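Local coordinates for protein uricase (Arthrobacter globiformis, PDB 2YZC) that catalyses the oxidation of uric acid by molecular oxygen to 5-hydroxyisourate, which is processed further to (S)-allantoin, at residues S140-G152 and A188-D200. Sequence-based numbering, arbitrary orientation.
Sequences SGSEQAIVAGIEG and ARWRYNTVEVDFD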
ATOM      1  N   SER A 140       4.395  32.145   9.793  1.00 24.48           N
ATOM      2  CA  SER A 140       3.460  32.756  10.718  1.00 27.89           C
ATOM      3  C   SER A 140       3.944  34.193  10.816  1.00 29.58           C
ATOM      4  O   SER A 140       4.909  34.482  11.522  1.00 30.95           O
ATOM      5  CB  SER A 140       3.533  32.074  12.084  1.00 28.86           C
ATOM      6  OG  SER A 140       2.591  32.633  12.982  1.00 32.30           O
ATOM      7  N   GLY A 141       3.288  35.087  10.087  1.00 31.14           N
ATOM      8  CA  GLY A 141       3.705  36.475  10.098  1.00 33.45           C
ATOM      9  C   GLY A 141       5.048  36.555   9.403  1.00 33.45           C
ATOM     10  O   GLY A 141       5.190  36.098   8.268  1.00 33.19           O
ATOM     11  N   SER A 142       6.046  37.113  10.078  1.00 33.47           N
ATOM     12  CA  SER A 142       7.369  37.221   9.479  1.00 33.85           C
ATOM     13  C   SER A 142       8.251  36.035   9.865  1.00 32.19           C
ATOM     14  O   SER A 142       9.375  35.906   9.381  1.00 31.40           O
ATOM     15  CB  SER A 142       8.038  38.539   9.896  1.00 35.32           C
ATOM     16  OG  SER A 142       8.118  38.662  11.305  1.00 37.03           O
ATOM     17  N   GLU A 143       7.735  35.158  10.724  1.00 31.84           N
ATOM     18  CA  GLU A 143       8.510  34.000  11.155  1.00 30.96           C
ATOM     19  C   GLU A 143       8.459  32.871  10.133  1.00 28.60           C
ATOM     20  O   GLU A 143       7.384  32.483   9.672  1.00 28.04           O
ATOM     21  CB  GLU A 143       8.003  33.466  12.499  1.00 34.67           C
ATOM     22  CG  GLU A 143       8.998  32.526  13.173  1.00 39.63           C
ATOM     23  CD  GLU A 143       8.392  31.699  14.301  1.00 43.48           C
ATOM     24  OE1 GLU A 143       7.615  32.250  15.113  1.00 44.42           O
ATOM     25  OE2 GLU A 143       8.709  30.493  14.380  1.00 44.05           O
ATOM     26  N   GLN A 144       9.632  32.355   9.789  1.00 25.10           N
ATOM     27  CA  GLN A 144       9.763  31.251   8.848  1.00 25.34           C
ATOM     28  C   GLN A 144      10.434  30.092   9.586  1.00 26.70           C
ATOM     29  O   GLN A 144      11.591  30.201   9.996  1.00 29.52           O
ATOM     30  CB  GLN A 144      10.618  31.684   7.663  1.00 24.07           C
ATOM     31  CG  GLN A 144       9.937  32.709   6.774  1.00 25.46           C
ATOM     32  CD  GLN A 144      10.924  33.554   5.999  1.00 26.89           C
ATOM     33  OE1 GLN A 144      12.042  33.124   5.720  1.00 27.96           O
ATOM     34  NE2 GLN A 144      10.508  34.760   5.631  1.00 28.79           N
ATOM     35  N   ALA A 145       9.703  28.993   9.764  1.00 22.73           N
ATOM     36  CA  ALA A 145      10.230  27.823  10.468  1.00 19.99           C
ATOM     37  C   ALA A 145      10.345  26.652   9.507  1.00 20.72           C
ATOM     38  O   ALA A 145       9.397  26.350   8.780  1.00 18.75           O
ATOM     39  CB  ALA A 145       9.315  27.455  11.620  1.00 17.57           C
ATOM     40  N   ILE A 146      11.505  25.997   9.520  1.00 19.42           N
ATOM     41  CA  ILE A 146      11.763  24.859   8.646  1.00 20.09           C
ATOM     42  C   ILE A 146      12.176  23.596   9.395  1.00 19.87           C
ATOM     43  O   ILE A 146      13.044  23.628  10.280  1.00 17.54           O
ATOM     44  CB  ILE A 146      12.880  25.180   7.632  1.00 20.76           C
ATOM     45  CG1 ILE A 146      12.460  26.354   6.750  1.00 18.62           C
ATOM     46  CG2 ILE A 146      13.185  23.955   6.787  1.00 20.36           C
ATOM     47  CD1 ILE A 146      13.559  26.833   5.820  1.00 21.91           C
ATOM     48  N   VAL A 147      11.542  22.487   9.024  1.00 19.34           N
ATOM     49  CA  VAL A 147      11.831  21.176   9.594  1.00 19.20           C
ATOM     50  C   VAL A 147      12.205  20.251   8.439  1.00 19.35           C
ATOM     51  O   VAL A 147      11.408  20.051   7.522  1.00 20.94           O
ATOM     52  CB  VAL A 147      10.595  20.582  10.325  1.00 18.02           C
ATOM     53  CG1 VAL A 147      10.821  19.098  10.639  1.00 18.15           C
ATOM     54  CG2 VAL A 147      10.329  21.352  11.615  1.00 16.98           C
ATOM     55  N   ALA A 148      13.421  19.712   8.470  1.00 18.89           N
ATOM     56  CA  ALA A 148      13.866  18.787   7.432  1.00 17.96           C
ATOM     57  C   ALA A 148      13.833  17.398   8.046  1.00 18.99           C
ATOM     58  O   ALA A 148      13.813  17.258   9.263  1.00 17.23           O
ATOM     59  CB  ALA A 148      15.288  19.131   6.975  1.00 18.29           C
ATOM     60  N   GLY A 149      13.815  16.364   7.215  1.00 17.44           N
ATOM     61  CA  GLY A 149      13.780  15.032   7.776  1.00 16.83           C
ATOM     62  C   GLY A 149      14.135  13.939   6.798  1.00 18.52           C
ATOM     63  O   GLY A 149      14.412  14.186   5.623  1.00 17.53           O
ATOM     64  N   ILE A 150      14.134  12.717   7.306  1.00 18.98           N
ATOM     65  CA  ILE A 150      14.435  11.557   6.492  1.00 20.73           C
ATOM     66  C   ILE A 150      13.467  10.466   6.916  1.00 20.91           C
ATOM     67  O   ILE A 150      13.059  10.400   8.077  1.00 20.66           O
ATOM     68  CB  ILE A 150      15.892  11.088   6.708  1.00 21.47           C
ATOM     69  CG1 ILE A 150      16.222   9.936   5.754  1.00 23.39           C
ATOM     70  CG2 ILE A 150      16.090  10.656   8.152  1.00 20.96           C
ATOM     71  CD1 ILE A 150      17.692   9.559   5.748  1.00 23.08           C
ATOM     72  N   GLU A 151      13.072   9.626   5.970  1.00 20.71           N
ATOM     73  CA  GLU A 151      12.164   8.539   6.284  1.00 21.94           C
ATOM     74  C   GLU A 151      12.407   7.385   5.329  1.00 21.55           C
ATOM     75  O   GLU A 151      13.097   7.542   4.321  1.00 19.52           O
ATOM     76  CB  GLU A 151      10.707   9.015   6.196  1.00 23.34           C
ATOM     77  CG  GLU A 151      10.269   9.502   4.825  1.00 28.77           C
ATOM     78  CD  GLU A 151       8.934  10.233   4.873  1.00 33.62           C
ATOM     79  OE1 GLU A 151       8.309  10.426   3.806  1.00 34.14           O
ATOM     80  OE2 GLU A 151       8.512  10.625   5.981  1.00 35.73           O
ATOM     81  N   GLY A 152      11.872   6.220   5.679  1.00 22.11           N
ATOM     82  CA  GLY A 152      12.016   5.050   4.832  1.00 22.72           C
ATOM     83  C   GLY A 152      13.406   4.450   4.775  1.00 22.52           C
ATOM     84  O   GLY A 152      13.691   3.632   3.902  1.00 23.71           O
ATOM     85  N   ALA A 188      13.286  10.575  11.107  1.00 19.48           N
ATOM     86  CA  ALA A 188      13.766  11.659  11.951  1.00 19.08           C
ATOM     87  C   ALA A 188      13.418  12.996  11.332  1.00 18.92           C
ATOM     88  O   ALA A 188      13.397  13.140  10.113  1.00 16.79           O
ATOM     89  CB  ALA A 188      15.272  11.549  12.133  1.00 18.93           C
ATOM     90  N   ARG A 189      13.137  13.972  12.184  1.00 18.74           N
ATOM     91  CA  ARG A 189      12.815  15.311  11.727  1.00 19.69           C
ATOM     92  C   ARG A 189      13.487  16.302  12.667  1.00 19.86           C
ATOM     93  O   ARG A 189      13.413  16.161  13.890  1.00 18.27           O
ATOM     94  CB  ARG A 189      11.298  15.499  11.700  1.00 24.51           C
ATOM     95  CG  ARG A 189      10.673  14.880  10.457  1.00 31.64           C
ATOM     96  CD  ARG A 189       9.180  14.695  10.582  1.00 38.12           C
ATOM     97  NE  ARG A 189       8.591  14.223   9.330  1.00 41.54           N
ATOM     98  CZ  ARG A 189       8.992  13.145   8.659  1.00 43.70           C
ATOM     99  NH1 ARG A 189       9.998  12.404   9.109  1.00 44.46           N
ATOM    100  NH2 ARG A 189       8.379  12.802   7.533  1.00 45.23           N
ATOM    101  N   TRP A 190      14.170  17.279  12.085  1.00 18.27           N
ATOM    102  CA  TRP A 190      14.873  18.280  12.876  1.00 18.28           C
ATOM    103  C   TRP A 190      14.483  19.699  12.467  1.00 18.63           C
ATOM    104  O   TRP A 190      14.286  20.003  11.282  1.00 17.18           O
ATOM    105  CB  TRP A 190      16.391  18.049  12.767  1.00 17.11           C
ATOM    106  CG  TRP A 190      16.930  18.006  11.361  1.00 17.65           C
ATOM    107  CD1 TRP A 190      17.473  19.045  10.662  1.00 17.25           C
ATOM    108  CD2 TRP A 190      16.999  16.863  10.494  1.00 18.11           C
ATOM    109  NE1 TRP A 190      17.880  18.623   9.419  1.00 19.82           N
ATOM    110  CE2 TRP A 190      17.601  17.288   9.288  1.00 18.14           C
ATOM    111  CE3 TRP A 190      16.612  15.522  10.619  1.00 18.29           C
ATOM    112  CZ2 TRP A 190      17.829  16.420   8.212  1.00 18.31           C
ATOM    113  CZ3 TRP A 190      16.839  14.655   9.544  1.00 17.82           C
ATOM    114  CH2 TRP A 190      17.442  15.112   8.359  1.00 18.37           C
ATOM    115  N   ARG A 191      14.346  20.563  13.468  1.00 19.07           N
ATOM    116  CA  ARG A 191      13.950  21.945  13.243  1.00 18.19           C
ATOM    117  C   ARG A 191      15.141  22.895  13.278  1.00 19.54           C
ATOM    118  O   ARG A 191      15.917  22.896  14.231  1.00 17.95           O
ATOM    119  CB  ARG A 191      12.931  22.373  14.300  1.00 19.06           C
ATOM    120  CG  ARG A 191      12.463  23.823  14.163  1.00 19.04           C
ATOM    121  CD  ARG A 191      11.333  24.132  15.139  1.00 21.42           C
ATOM    122  NE  ARG A 191      11.775  24.161  16.532  1.00 21.01           N
ATOM    123  CZ  ARG A 191      12.471  25.160  17.073  1.00 22.64           C
ATOM    124  NH1 ARG A 191      12.808  26.212  16.340  1.00 23.22           N
ATOM    125  NH2 ARG A 191      12.823  25.113  18.351  1.00 23.13           N
ATOM    126  N   TYR A 192      15.275  23.704  12.231  1.00 18.11           N
ATOM    127  CA  TYR A 192      16.358  24.668  12.150  1.00 19.46           C
ATOM    128  C   TYR A 192      15.951  25.927  12.905  1.00 19.79           C
ATOM    129  O   TYR A 192      14.779  26.293  12.920  1.00 20.24           O
ATOM    130  CB  TYR A 192      16.643  25.016  10.688  1.00 18.25           C
ATOM    131  CG  TYR A 192      17.186  23.858   9.878  1.00 18.00           C
ATOM    132  CD1 TYR A 192      18.377  23.230  10.237  1.00 18.41           C
ATOM    133  CD2 TYR A 192      16.520  23.402   8.740  1.00 19.72           C
ATOM    134  CE1 TYR A 192      18.899  22.180   9.484  1.00 19.00           C
ATOM    135  CE2 TYR A 192      17.033  22.351   7.976  1.00 19.46           C
ATOM    136  CZ  TYR A 192      18.223  21.748   8.355  1.00 19.34           C
ATOM    137  OH  TYR A 192      18.745  20.720   7.607  1.00 19.15           O
ATOM    138  N   ASN A 193      16.915  26.587  13.539  1.00 21.97           N
ATOM    139  CA  ASN A 193      16.611  27.814  14.268  1.00 23.78           C
ATOM    140  C   ASN A 193      16.892  29.038  13.398  1.00 24.53           C
ATOM    141  O   ASN A 193      16.827  30.177  13.864  1.00 24.10           O
ATOM    142  CB  ASN A 193      17.414  27.879  15.577  1.00 21.76           C
ATOM    143  CG  ASN A 193      18.884  27.574  15.386  1.00 22.28           C
ATOM    144  OD1 ASN A 193      19.491  26.880  16.206  1.00 28.05           O
ATOM    145  ND2 ASN A 193      19.470  28.096  14.320  1.00 20.23           N
ATOM    146  N   THR A 194      17.191  28.784  12.125  1.00 25.27           N
ATOM    147  CA  THR A 194      17.478  29.838  11.157  1.00 26.49           C
ATOM    148  C   THR A 194      17.295  29.294   9.744  1.00 27.48           C
ATOM    149  O   THR A 194      17.455  28.097   9.521  1.00 26.83           O
ATOM    150  CB  THR A 194      18.927  30.340  11.282  1.00 28.21           C
ATOM    151  OG1 THR A 194      19.190  31.293  10.246  1.00 28.65           O
ATOM    152  CG2 THR A 194      19.911  29.179  11.149  1.00 28.13           C
ATOM    153  N   VAL A 195      16.968  30.166   8.795  1.00 26.54           N
ATOM    154  CA  VAL A 195      16.786  29.725   7.416  1.00 27.70           C
ATOM    155  C   VAL A 195      18.077  29.818   6.604  1.00 28.49           C
ATOM    156  O   VAL A 195      18.104  29.424   5.441  1.00 28.55           O
ATOM    157  CB  VAL A 195      15.681  30.533   6.685  1.00 28.30           C
ATOM    158  CG1 VAL A 195      14.356  30.384   7.421  1.00 29.35           C
ATOM    159  CG2 VAL A 195      16.078  31.996   6.582  1.00 29.94           C
ATOM    160  N   GLU A 196      19.148  30.336   7.197  1.00 27.60           N
ATOM    161  CA  GLU A 196      20.400  30.418   6.456  1.00 30.62           C
ATOM    162  C   GLU A 196      21.227  29.171   6.751  1.00 29.78           C
ATOM    163  O   GLU A 196      22.134  29.163   7.585  1.00 29.33           O
ATOM    164  CB  GLU A 196      21.163  31.711   6.782  1.00 34.61           C
ATOM    165  CG  GLU A 196      21.789  31.805   8.148  1.00 39.52           C
ATOM    166  CD  GLU A 196      22.417  33.173   8.395  1.00 43.67           C
ATOM    167  OE1 GLU A 196      21.664  34.130   8.688  1.00 44.34           O
ATOM    168  OE2 GLU A 196      23.659  33.290   8.286  1.00 44.33           O
ATOM    169  N   VAL A 197      20.876  28.106   6.041  1.00 27.80           N
ATOM    170  CA  VAL A 197      21.513  26.807   6.190  1.00 27.83           C
ATOM    171  C   VAL A 197      21.932  26.278   4.822  1.00 26.57           C
ATOM    172  O   VAL A 197      21.328  26.630   3.809  1.00 26.55           O
ATOM    173  CB  VAL A 197      20.509  25.788   6.793  1.00 26.32           C
ATOM    174  CG1 VAL A 197      21.207  24.478   7.105  1.00 26.22           C
ATOM    175  CG2 VAL A 197      19.850  26.366   8.033  1.00 26.53           C
ATOM    176  N   ASP A 198      22.975  25.455   4.789  1.00 25.54           N
ATOM    177  CA  ASP A 198      23.405  24.831   3.538  1.00 25.50           C
ATOM    178  C   ASP A 198      22.574  23.555   3.632  1.00 24.28           C
ATOM    179  O   ASP A 198      23.061  22.522   4.078  1.00 23.86           O
ATOM    180  CB  ASP A 198      24.897  24.487   3.573  1.00 25.56           C
ATOM    181  CG  ASP A 198      25.380  23.836   2.286  1.00 29.04           C
ATOM    182  OD1 ASP A 198      24.574  23.153   1.621  1.00 30.71           O
ATOM    183  OD2 ASP A 198      26.572  23.990   1.943  1.00 29.73           O
ATOM    184  N   PHE A 199      21.307  23.655   3.243  1.00 22.47           N
ATOM    185  CA  PHE A 199      20.374  22.542   3.343  1.00 21.07           C
ATOM    186  C   PHE A 199      20.859  21.175   2.872  1.00 21.68           C
ATOM    187  O   PHE A 199      20.682  20.187   3.585  1.00 20.26           O
ATOM    188  CB  PHE A 199      19.061  22.928   2.662  1.00 21.29           C
ATOM    189  CG  PHE A 199      18.379  24.103   3.308  1.00 22.53           C
ATOM    190  CD1 PHE A 199      17.851  23.996   4.590  1.00 21.30           C
ATOM    191  CD2 PHE A 199      18.284  25.324   2.645  1.00 22.78           C
ATOM    192  CE1 PHE A 199      17.234  25.087   5.204  1.00 23.90           C
ATOM    193  CE2 PHE A 199      17.670  26.421   3.253  1.00 22.17           C
ATOM    194  CZ  PHE A 199      17.145  26.302   4.531  1.00 23.12           C
ATOM    195  N   ASP A 200      21.465  21.102   1.690  1.00 20.86           N
ATOM    196  CA  ASP A 200      21.961  19.819   1.199  1.00 22.64           C
ATOM    197  C   ASP A 200      23.110  19.280   2.056  1.00 22.59           C
ATOM    198  O   ASP A 200      23.150  18.093   2.375  1.00 22.37           O
ATOM    199  CB  ASP A 200      22.439  19.934  -0.253  1.00 22.74           C
ATOM    200  CG  ASP A 200      21.292  20.052  -1.245  1.00 26.95           C
ATOM    201  OD1 ASP A 200      20.121  19.854  -0.851  1.00 26.12           O
ATOM    202  OD2 ASP A 200      21.572  20.336  -2.430  1.00 29.35           O
TER
HETATM  203  O   HOH W   1      13.741  27.661  10.500  1.00 26.91           O
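Ala148 and Trp190 form a hydrogen-bonded antiparallel pair, each backbone N donating to the other's O; Trp190 N reaches Ala148 O at 2.8 Å. Ile150 and Ala188 pair in the same way, and Tyr192 N gives a nearly straight bond (168°) to Ile146 O. The return bond of this last pair is replaced by a water, which accepts from Ile146 N at 3.0 Å and donates to Tyr192 O, with a weak third bond to Gln144 O. The Trp190 indole, its CG set between backbone N and carbonyl carbon (chi1 55°), folds back over its neighbour strand. One face lies on Ala148 O and on Gly149 CA, a CH-pi contact 3.9 Å from the six-membered ring's centroid. A CB on Gly149 would clash with Ala188 O and Arg189 CG. Trp190 NE1 donates to Tyr192 OH at 2.9 Å, the hydroxyl lying in the indole plane. Ala148 CB packs against both aromatic side chains. A leucine at Trp190 would probably leave Tyr192 OH without this donor and Gly149 CA without its aromatic cover. Ile146 CD1 meets Phe199 CZ at 3.8 Å, joining the strand to the start of helix 199-216, which also packs on Trp190 through Val206. On the opposite sheet face, Arg189 NH2 donates to Glu151 OE2 at 2.7 Å in a salt bridge, from above the carboxylate plane; Val147 packs on Arg189 CB and Arg191 CB, and the Arg191 guanidinium leads away to a salt bridge with Glu242. In this antiparallel sheet of the T-fold, Ile146, Ala148 and Ile150 bond across to 188-192 while Ala145, Val147, Gly149 and Glu151 bond to strand 131-140, and the salt bridges of Arg189 and Arg191 lie opposite the indole.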